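Local coordinates for ErfK/YbiS/YcfS/YnhG family protein (Xylanimonas cellulosilytica, PDB 4LPQ), which probably works as a peptidoglycan L,D-transpeptidase in cell-wall synthesis, this piece holding a putative peptidoglycan-binding domain and the catalytic domain, at residues M154-Y159 with W191-W196; D93-L98 with N110-N115; L30-L35 with W50-A55. One frame throughout, in Å; residues are numbered along the deposited sequence. Where two conformers were deposited one is given.

Interaction 1 (M154-Y159 with W191-W196); sequences MWRPKY and WLWDSW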
loop_
_atom_site.group_PDB
_atom_site.type_symbol
_atom_site.label_atom_id
_atom_site.label_comp_id
_atom_site.label_asym_id
_atom_site.label_seq_id
_atom_site.Cartn_x
_atom_site.Cartn_y
_atom_site.Cartn_z
HETATM N N MSE A 154 10.348 -12.024 1.965
HETATM C CA MSE A 154 9.160 -11.544 1.357
HETATM C C MSE A 154 8.031 -12.511 1.686
HETATM O O MSE A 154 8.109 -13.728 1.502
HETATM C CB MSE A 154 9.273 -11.560 -0.178
HETATM C CG MSE A 154 10.375 -10.618 -0.656
HETATM SE SE MSE A 154 10.425 -10.432 -2.674
HETATM C CE MSE A 154 10.745 -12.218 -2.986
ATOM N N TRP A 155 6.890 -11.960 2.118
ATOM C CA TRP A 155 5.675 -12.743 2.414
ATOM C C TRP A 155 4.783 -12.889 1.209
ATOM O O TRP A 155 4.276 -11.863 0.695
ATOM C CB TRP A 155 4.914 -12.138 3.615
ATOM C CG TRP A 155 3.660 -12.880 3.944
ATOM C CD1 TRP A 155 2.391 -12.410 3.794
ATOM C CD2 TRP A 155 3.559 -14.192 4.493
ATOM N NE1 TRP A 155 1.496 -13.384 4.238
ATOM C CE2 TRP A 155 2.204 -14.470 4.673
ATOM C CE3 TRP A 155 4.500 -15.195 4.823
ATOM C CZ2 TRP A 155 1.763 -15.701 5.137
ATOM C CZ3 TRP A 155 4.068 -16.406 5.235
ATOM C CH2 TRP A 155 2.710 -16.654 5.421
ATOM N N ARG A 156 4.601 -14.090 0.707
ATOM C CA ARG A 156 3.706 -14.387 -0.391
ATOM C C ARG A 156 3.958 -13.495 -1.603
ATOM O O ARG A 156 2.997 -12.899 -2.121
ATOM C CB ARG A 156 2.278 -14.403 0.117
ATOM C CG ARG A 156 2.001 -15.290 1.330
ATOM C CD ARG A 156 0.538 -15.328 1.698
ATOM N NE ARG A 156 -0.263 -16.129 0.823
ATOM C CZ ARG A 156 -1.556 -16.195 0.907
ATOM N NH1 ARG A 156 -2.233 -15.388 1.682
ATOM N NH2 ARG A 156 -2.213 -17.117 0.176
ATOM N N PRO A 157 5.192 -13.484 -2.115
ATOM C CA PRO A 157 5.440 -12.675 -3.330
ATOM C C PRO A 157 4.675 -13.156 -4.571
ATOM O O PRO A 157 4.587 -14.339 -4.834
ATOM C CB PRO A 157 6.939 -12.804 -3.475
ATOM C CG PRO A 157 7.286 -14.153 -2.876
ATOM C CD PRO A 157 6.391 -14.235 -1.675
ATOM N N LYS A 158 4.262 -12.136 -5.303
ATOM C CA LYS A 158 3.717 -12.269 -6.625
ATOM C C LYS A 158 4.658 -11.528 -7.603
ATOM O O LYS A 158 4.819 -10.283 -7.488
ATOM C CB LYS A 158 2.338 -11.727 -6.746
ATOM C CG LYS A 158 1.346 -12.516 -5.941
ATOM C CD LYS A 158 0.078 -12.596 -6.471
ATOM C CE LYS A 158 -0.894 -13.370 -5.653
ATOM N NZ LYS A 158 -1.641 -14.435 -6.394
ATOM N N TYR A 159 5.388 -12.258 -8.405
ATOM C CA TYR A 159 6.438 -11.725 -9.212
ATOM C C TYR A 159 5.886 -11.219 -10.549
ATOM O O TYR A 159 5.095 -11.905 -11.184
ATOM C CB TYR A 159 7.505 -12.782 -9.517
ATOM C CG TYR A 159 8.174 -13.323 -8.333
ATOM C CD1 TYR A 159 7.597 -14.289 -7.543
ATOM C CD2 TYR A 159 9.426 -12.874 -7.983
ATOM C CE1 TYR A 159 8.207 -14.782 -6.413
ATOM C CE2 TYR A 159 10.079 -13.387 -6.859
ATOM C CZ TYR A 159 9.476 -14.371 -6.091
ATOM O OH TYR A 159 10.099 -14.899 -4.948
ATOM N N TRP A 191 -5.119 -10.478 1.644
ATOM C CA TRP A 191 -6.339 -10.052 1.011
ATOM C C TRP A 191 -6.244 -10.175 -0.521
ATOM O O TRP A 191 -7.156 -10.739 -1.181
ATOM C CB TRP A 191 -6.788 -8.676 1.448
ATOM C CG TRP A 191 -8.046 -8.199 0.813
ATOM C CD1 TRP A 191 -9.309 -8.507 1.238
ATOM C CD2 TRP A 191 -8.194 -7.465 -0.417
ATOM N NE1 TRP A 191 -10.237 -7.965 0.347
ATOM C CE2 TRP A 191 -9.574 -7.334 -0.677
ATOM C CE3 TRP A 191 -7.292 -6.877 -1.310
ATOM C CZ2 TRP A 191 -10.059 -6.682 -1.808
ATOM C CZ3 TRP A 191 -7.754 -6.231 -2.426
ATOM C CH2 TRP A 191 -9.149 -6.099 -2.681
ATOM N N LEU A 192 -5.164 -9.682 -1.113
ATOM C CA LEU A 192 -4.917 -9.791 -2.540
ATOM C C LEU A 192 -4.953 -11.240 -2.971
ATOM O O LEU A 192 -5.592 -11.551 -3.983
ATOM C CB LEU A 192 -3.580 -9.162 -2.877
ATOM C CG LEU A 192 -3.523 -7.640 -2.807
ATOM C CD1 LEU A 192 -2.079 -7.147 -2.907
ATOM C CD2 LEU A 192 -4.394 -6.981 -3.848
ATOM N N TRP A 193 -4.275 -12.162 -2.252
ATOM C CA TRP A 193 -4.234 -13.546 -2.609
ATOM C C TRP A 193 -5.572 -14.232 -2.485
ATOM O O TRP A 193 -6.009 -14.984 -3.364
ATOM C CB TRP A 193 -3.193 -14.286 -1.799
ATOM C CG TRP A 193 -1.816 -14.286 -2.218
ATOM C CD1 TRP A 193 -0.897 -13.237 -2.043
ATOM C CD2 TRP A 193 -1.072 -15.395 -2.754
ATOM N NE1 TRP A 193 0.331 -13.640 -2.459
ATOM C CE2 TRP A 193 0.278 -14.948 -2.898
ATOM C CE3 TRP A 193 -1.367 -16.687 -3.082
ATOM C CZ2 TRP A 193 1.294 -15.765 -3.322
ATOM C CZ3 TRP A 193 -0.376 -17.483 -3.522
ATOM C CH2 TRP A 193 0.961 -17.040 -3.613
ATOM N N ASP A 194 -6.178 -14.087 -1.308
ATOM C CA ASP A 194 -7.187 -15.032 -0.810
ATOM C C ASP A 194 -8.611 -14.543 -0.930
ATOM O O ASP A 194 -9.505 -15.315 -1.013
ATOM C CB ASP A 194 -6.907 -15.421 0.628
ATOM C CG ASP A 194 -5.589 -16.084 0.869
ATOM O OD1 ASP A 194 -5.056 -16.725 -0.057
ATOM O OD2 ASP A 194 -5.080 -15.901 2.035
ATOM N N SER A 195 -8.785 -13.243 -0.916
ATOM C CA SER A 195 -10.115 -12.644 -0.969
ATOM C C SER A 195 -10.404 -12.035 -2.322
ATOM O O SER A 195 -11.394 -12.360 -2.982
ATOM C CB SER A 195 -10.320 -11.639 0.195
ATOM O OG SER A 195 -11.641 -11.113 0.162
ATOM N N TRP A 196 -9.570 -11.093 -2.726
ATOM C CA TRP A 196 -9.658 -10.494 -4.056
ATOM C C TRP A 196 -9.367 -11.491 -5.163
ATOM O O TRP A 196 -10.194 -11.691 -6.056
ATOM C CB TRP A 196 -8.782 -9.243 -4.182
ATOM C CG TRP A 196 -9.070 -8.437 -5.333
ATOM C CD1 TRP A 196 -10.255 -7.919 -5.678
ATOM C CD2 TRP A 196 -8.126 -7.883 -6.246
ATOM N NE1 TRP A 196 -10.161 -7.148 -6.803
ATOM C CE2 TRP A 196 -8.852 -7.081 -7.156
ATOM C CE3 TRP A 196 -6.746 -8.071 -6.481
ATOM C CZ2 TRP A 196 -8.239 -6.424 -8.205
ATOM C CZ3 TRP A 196 -6.111 -7.402 -7.459
ATOM C CH2 TRP A 196 -6.809 -6.601 -8.309
HETATM O O HOH W 1 -4.507 -14.900 -5.796
#
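The indole of Trp193 lies between two basic side chains. The guanidinium of Arg156 stacks on one face, with centres 4.0 Å apart and planes at 23°. Lys158 crosses the opposite face. Its CE sits 3.3 Å from the centroid of the five-membered ring of Trp193, a CH-pi contact. NZ of Lys158 then reaches over the six-membered ring as a cation-pi partner. At the indole edge, Trp193 NE1 gives a hydrogen bond to Arg156 O at 2.8 Å, with the acceptor close to the ring plane. The contact joins helix 186-196 of the L,D-transpeptidase catalytic domain to strand 154-159 of its mixed sheet, where the chain turns a corner at Trp155 and Arg156. Pro157, beside them, has its side chain about 4 Å from that of His167, predicted to be the proton donor/acceptor. The Arg156 chain bends at chi3 (75°), and its end grips Asp194 in a salt bridge. NH2 of Arg156 meets OD1 of Asp194 on the syn side at 2.9 Å. NH1 meets OD2 from above the carboxylate plane. Arg156 NE pairs with Asp142. Lys158 NZ bonds Gln140 and Met198 O, and a water links it to Trp193 O.

Interaction 2 (D93-L98 with N110-N115); sequences DKQILL and NASSGN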
loop_
_atom_site.group_PDB
_atom_site.type_symbol
_atom_site.label_atom_id
_atom_site.label_comp_id
_atom_site.label_asym_id
_atom_site.label_seq_id
_atom_site.Cartn_x
_atom_site.Cartn_y
_atom_site.Cartn_z
ATOM N N ASP A 93 4.642 7.683 -7.532
ATOM C CA ASP A 93 4.718 8.987 -6.916
ATOM C C ASP A 93 3.967 9.034 -5.585
ATOM O O ASP A 93 4.440 9.606 -4.579
ATOM C CB ASP A 93 4.174 10.072 -7.832
ATOM C CG ASP A 93 5.092 10.354 -9.021
ATOM O OD1 ASP A 93 6.205 9.779 -9.162
ATOM O OD2 ASP A 93 4.618 11.138 -9.861
ATOM N N LYS A 94 2.791 8.453 -5.545
ATOM C CA LYS A 94 1.971 8.420 -4.345
ATOM C C LYS A 94 2.296 7.279 -3.397
ATOM O O LYS A 94 1.907 7.293 -2.226
ATOM C CB LYS A 94 0.475 8.426 -4.679
ATOM C CG LYS A 94 0.042 9.699 -5.369
ATOM C CD LYS A 94 -1.467 9.752 -5.575
ATOM C CE LYS A 94 -1.933 11.135 -6.056
ATOM N NZ LYS A 94 -3.411 11.214 -6.203
ATOM N N GLN A 95 3.035 6.275 -3.873
ATOM C CA GLN A 95 3.410 5.130 -3.070
ATOM C C GLN A 95 2.177 4.368 -2.550
ATOM O O GLN A 95 2.071 4.010 -1.359
ATOM C CB GLN A 95 4.361 5.530 -1.949
ATOM C CG GLN A 95 5.738 6.032 -2.442
ATOM C CD GLN A 95 6.615 4.868 -2.839
ATOM O OE1 GLN A 95 7.047 4.078 -1.996
ATOM N NE2 GLN A 95 6.727 4.678 -4.159
ATOM N N ILE A 96 1.226 4.056 -3.483
ATOM C CA ILE A 96 0.051 3.265 -3.194
ATOM C C ILE A 96 -0.118 2.215 -4.287
ATOM O O ILE A 96 0.275 2.417 -5.446
ATOM C CB ILE A 96 -1.216 4.156 -3.041
ATOM C CG1 ILE A 96 -1.509 4.948 -4.284
ATOM C CG2 ILE A 96 -1.115 5.048 -1.819
ATOM C CD1 ILE A 96 -2.661 5.920 -4.208
ATOM N N LEU A 97 -0.775 1.147 -3.856
ATOM C CA LEU A 97 -1.196 0.071 -4.736
ATOM C C LEU A 97 -2.704 0.096 -4.801
ATOM O O LEU A 97 -3.401 0.167 -3.787
ATOM C CB LEU A 97 -0.642 -1.275 -4.205
ATOM C CG LEU A 97 -0.997 -2.503 -5.030
ATOM C CD1 LEU A 97 0.074 -3.549 -4.823
ATOM C CD2 LEU A 97 -2.340 -3.072 -4.577
ATOM N N LEU A 98 -3.242 0.032 -6.013
ATOM C CA LEU A 98 -4.641 0.008 -6.275
ATOM C C LEU A 98 -5.066 -1.378 -6.821
ATOM O O LEU A 98 -4.482 -1.814 -7.823
ATOM C CB LEU A 98 -5.054 1.069 -7.280
ATOM C CG LEU A 98 -4.498 2.471 -7.086
ATOM C CD1 LEU A 98 -4.990 3.413 -8.174
ATOM C CD2 LEU A 98 -4.884 2.978 -5.727
ATOM N N ASN A 110 -1.511 0.849 1.272
ATOM C CA ASN A 110 -0.230 1.518 1.434
ATOM C C ASN A 110 0.900 0.627 0.913
ATOM O O ASN A 110 0.976 -0.557 1.171
ATOM C CB ASN A 110 -0.029 1.780 2.919
ATOM C CG ASN A 110 1.224 2.580 3.213
ATOM O OD1 ASN A 110 1.392 3.653 2.652
ATOM N ND2 ASN A 110 2.089 2.032 4.063
ATOM N N ALA A 111 1.833 1.256 0.145
ATOM C CA ALA A 111 2.939 0.555 -0.497
ATOM C C ALA A 111 4.255 1.296 -0.287
ATOM O O ALA A 111 4.275 2.496 0.011
ATOM C CB ALA A 111 2.643 0.330 -2.007
ATOM N N SER A 112 5.393 0.594 -0.501
ATOM C CA SER A 112 6.659 1.218 -0.540
ATOM C C SER A 112 7.506 0.500 -1.519
ATOM O O SER A 112 7.673 -0.711 -1.485
ATOM C CB SER A 112 7.294 1.207 0.869
ATOM O OG SER A 112 8.547 1.870 0.897
ATOM N N SER A 113 8.094 1.273 -2.464
ATOM C CA SER A 113 8.893 0.774 -3.563
ATOM C C SER A 113 10.355 1.179 -3.492
ATOM O O SER A 113 10.806 1.562 -2.428
ATOM C CB SER A 113 8.228 1.114 -4.891
ATOM O OG SER A 113 8.271 2.527 -5.104
ATOM N N GLY A 114 11.102 1.059 -4.583
ATOM C CA GLY A 114 12.535 1.231 -4.510
ATOM C C GLY A 114 13.005 2.625 -4.154
ATOM O O GLY A 114 12.450 3.588 -4.646
ATOM N N ASN A 115 14.016 2.686 -3.332
ATOM C CA ASN A 115 14.550 3.967 -2.899
ATOM C C ASN A 115 15.461 4.732 -3.867
ATOM O O ASN A 115 15.806 5.837 -3.549
ATOM C CB ASN A 115 15.174 3.851 -1.524
ATOM C CG ASN A 115 16.469 3.132 -1.520
ATOM O OD1 ASN A 115 17.086 2.852 -2.531
ATOM N ND2 ASN A 115 16.946 2.956 -0.338
#
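Gln95 meets Ala111 through its backbone and Ser113 through its side chain. Gln95 and Ile96 form a G1 beta bulge opposite Asp91, and Gln95 takes the positive phi (60°) of its first position. Ile96, the second residue of the bulge, makes an antiparallel non-hydrogen-bonded pair with Asn110 at the end of the hairpin of strands 96-101 and 104-110 in the catalytic domain. Among backbone bonds, Ala111 N donates to Gln95 O at 3.1 Å. Gln95 O also accepts from Lys54 NZ. Apolar contact is slight: Leu97 CB lies 4.3 Å from Ala111 CB. The side-chain bonds are two. The Gln95 chain bends at chi2 (-78°) and turns its amide to Ser113. OE1 of Gln95 accepts from Ser113 N at 3.0 Å, and NE2 donates to Ser113 OG while also bonding Leu92 O. Both ends of the amide are thus used, which fixes its flip. With an alanine here, Ser113 N and OG would probably lose these mates, and the loop after strand 104-110 would be freer to shift. Ser113 OG lies 1° out of the amide plane of Gln95, 2.8 Å from NE2.

Interaction 3 (L30-L35 with W50-A55); sequences LGYFIL and WAFQKA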
loop_
_atom_site.group_PDB
_atom_site.type_symbol
_atom_site.label_atom_id
_atom_site.label_comp_id
_atom_site.label_asym_id
_atom_site.label_seq_id
_atom_site.Cartn_x
_atom_site.Cartn_y
_atom_site.Cartn_z
ATOM N N LEU A 30 -14.510 3.894 2.107
ATOM C CA LEU A 30 -13.902 4.462 0.942
ATOM C C LEU A 30 -12.941 3.519 0.234
ATOM O O LEU A 30 -12.402 3.908 -0.831
ATOM C CB LEU A 30 -13.197 5.755 1.298
ATOM C CG LEU A 30 -14.058 6.932 1.727
ATOM C CD1 LEU A 30 -13.143 8.072 2.195
ATOM C CD2 LEU A 30 -14.931 7.389 0.611
ATOM N N GLY A 31 -12.695 2.340 0.779
ATOM C CA GLY A 31 -11.855 1.358 0.137
ATOM C C GLY A 31 -10.400 1.327 0.487
ATOM O O GLY A 31 -9.625 0.576 -0.078
ATOM N N TYR A 32 -10.018 2.118 1.499
ATOM C CA TYR A 32 -8.653 2.073 1.992
ATOM C C TYR A 32 -8.545 0.834 2.851
ATOM O O TYR A 32 -9.390 0.593 3.702
ATOM C CB TYR A 32 -8.339 3.363 2.772
ATOM C CG TYR A 32 -8.317 4.520 1.801
ATOM C CD1 TYR A 32 -9.491 5.190 1.445
ATOM C CD2 TYR A 32 -7.160 4.916 1.137
ATOM C CE1 TYR A 32 -9.490 6.176 0.510
ATOM C CE2 TYR A 32 -7.149 5.895 0.141
ATOM C CZ TYR A 32 -8.340 6.549 -0.172
ATOM O OH TYR A 32 -8.282 7.541 -1.094
ATOM N N PHE A 33 -7.525 0.016 2.645
ATOM C CA PHE A 33 -7.496 -1.316 3.255
ATOM C C PHE A 33 -7.337 -1.250 4.742
ATOM O O PHE A 33 -6.341 -0.749 5.274
ATOM C CB PHE A 33 -6.319 -2.106 2.682
ATOM C CG PHE A 33 -6.258 -3.506 3.240
ATOM C CD1 PHE A 33 -7.144 -4.457 2.802
ATOM C CD2 PHE A 33 -5.460 -3.794 4.277
ATOM C CE1 PHE A 33 -7.160 -5.716 3.395
ATOM C CE2 PHE A 33 -5.442 -5.016 4.826
ATOM C CZ PHE A 33 -6.284 -5.985 4.420
ATOM N N ILE A 34 -8.345 -1.789 5.415
ATOM C CA ILE A 34 -8.419 -1.868 6.877
ATOM C C ILE A 34 -9.475 -2.940 7.181
ATOM O O ILE A 34 -10.598 -2.933 6.618
ATOM C CB ILE A 34 -8.767 -0.502 7.518
ATOM C CG1 ILE A 34 -8.571 -0.529 9.027
ATOM C CG2 ILE A 34 -10.112 0.030 7.124
ATOM C CD1 ILE A 34 -8.718 0.877 9.639
ATOM N N LEU A 35 -9.192 -3.804 8.082
ATOM C CA LEU A 35 -10.071 -4.927 8.436
ATOM C C LEU A 35 -11.027 -4.670 9.592
ATOM O O LEU A 35 -12.111 -5.268 9.642
ATOM C CB LEU A 35 -9.220 -6.176 8.731
ATOM C CG LEU A 35 -8.398 -6.739 7.635
ATOM C CD1 LEU A 35 -7.650 -7.979 8.064
ATOM C CD2 LEU A 35 -9.293 -7.057 6.481
ATOM N N TRP A 50 -1.956 6.305 6.214
ATOM C CA TRP A 50 -0.871 6.654 5.297
ATOM C C TRP A 50 -1.322 6.498 3.865
ATOM O O TRP A 50 -1.062 7.335 3.030
ATOM C CB TRP A 50 0.330 5.823 5.578
ATOM C CG TRP A 50 1.131 6.222 6.808
ATOM C CD1 TRP A 50 1.097 7.397 7.487
ATOM C CD2 TRP A 50 2.118 5.433 7.472
ATOM N NE1 TRP A 50 2.023 7.416 8.505
ATOM C CE2 TRP A 50 2.681 6.219 8.544
ATOM C CE3 TRP A 50 2.613 4.171 7.266
ATOM C CZ2 TRP A 50 3.645 5.726 9.391
ATOM C CZ3 TRP A 50 3.591 3.671 8.088
ATOM C CH2 TRP A 50 4.103 4.444 9.129
ATOM N N ALA A 51 -2.051 5.396 3.549
ATOM C CA ALA A 51 -2.564 5.233 2.182
ATOM C C ALA A 51 -3.456 6.368 1.795
ATOM O O ALA A 51 -3.439 6.849 0.676
ATOM C CB ALA A 51 -3.289 3.951 2.080
ATOM N N PHE A 52 -4.304 6.805 2.731
ATOM C CA PHE A 52 -5.218 7.892 2.462
ATOM C C PHE A 52 -4.522 9.202 2.201
ATOM O O PHE A 52 -4.785 9.921 1.257
ATOM C CB PHE A 52 -6.211 8.038 3.607
ATOM C CG PHE A 52 -7.241 9.102 3.297
ATOM C CD1 PHE A 52 -8.287 8.831 2.453
ATOM C CD2 PHE A 52 -7.092 10.379 3.740
ATOM C CE1 PHE A 52 -9.113 9.816 2.010
ATOM C CE2 PHE A 52 -7.973 11.393 3.331
ATOM C CZ PHE A 52 -8.985 11.121 2.420
ATOM N N GLN A 53 -3.605 9.551 3.110
ATOM C CA GLN A 53 -2.827 10.793 2.960
ATOM C C GLN A 53 -2.041 10.757 1.666
ATOM O O GLN A 53 -1.988 11.765 0.955
ATOM C CB GLN A 53 -1.942 11.102 4.167
ATOM C CG GLN A 53 -2.712 11.379 5.436
ATOM C CD GLN A 53 -1.875 11.605 6.614
ATOM O OE1 GLN A 53 -0.890 10.924 6.867
ATOM N NE2 GLN A 53 -2.311 12.599 7.391
ATOM N N LYS A 54 -1.371 9.642 1.380
ATOM C CA LYS A 54 -0.714 9.504 0.078
ATOM C C LYS A 54 -1.635 9.725 -1.119
ATOM O O LYS A 54 -1.326 10.473 -2.023
ATOM C CB LYS A 54 -0.104 8.099 -0.020
ATOM C CG LYS A 54 1.132 7.886 0.865
ATOM C CD LYS A 54 1.566 6.447 0.895
ATOM C CE LYS A 54 2.949 6.233 1.402
ATOM N NZ LYS A 54 3.352 4.789 1.194
ATOM N N ALA A 55 -2.785 9.066 -1.095
ATOM C CA ALA A 55 -3.681 9.131 -2.205
ATOM C C ALA A 55 -4.118 10.595 -2.449
ATOM O O ALA A 55 -4.221 11.083 -3.551
ATOM C CB ALA A 55 -4.861 8.244 -1.960
#
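Ala51 O accepts the amide N-H of Ala55 one helical turn on, with O and N 2.9 Å apart, and the ring of Tyr32 lies against both residues. CE2 of Tyr32 comes within 3.9 Å of Ala51 O itself, and CD2 of Tyr32 meets the CB of Ala51. Further along the ring, the methyl of Ala55 sits at the edge, close to the ring plane, with its CB 3.6 Å from Tyr32 OH. The hydroxyl is not left among carbons alone, because it hydrogen-bonds Tyr76 O.

Phe52 meets Tyr32 in a T-shaped pair. The edge of Phe52 points at the face of Tyr32, with centroids 5.0 Å apart and planes at 73°. The closest atom is Phe52 CD1, 3.5 Å from Tyr32 CZ and set toward the rim of the tyrosine ring. CG of Phe52 stands opposite the backbone N (chi1 -176°), which swings the ring along the helix flank to Tyr32. On the same edge, Phe52 CE1 lies 4.4 Å from Leu30 CD1, and Leu27, Ala71 and Leu72 pack around the Phe52 side chain.

Gly31 ends helix 18-30 in a Schellman motif, with a positive phi of 93°. This turn leads straight into Tyr32, whose side chain then points at helix 43-56. Gly31 and Phe33 also make backbone bonds to Ile108 of the catalytic domain. Phe52 thus joins helices 18-30, 43-56 and 66-74, the three-helix core characteristic of the PG_binding_1 type of putative peptidoglycan-binding domain.

From the N terminus, interaction 3 comes first and closes a 14-residue loop that includes the first half of helix 43-56. Interaction 2 follows and closes the hairpin of strands 96-101 and 104-110. Interaction 1 closes last, around 31 residues that include the predicted catalytic His167 and Cys181. The three lie in series; none nests in or crosses another. Interaction 3 belongs to the putative peptidoglycan-binding domain, the other two to the catalytic domain, where both reach the same sheet. The two domains meet where interaction 3 touches the other two. Lys94 NZ bonds Ala55 O, Lys54 NZ bonds Asn110 OD1, and Phe33 CE1 packs 3.6 Å from Trp191 CB.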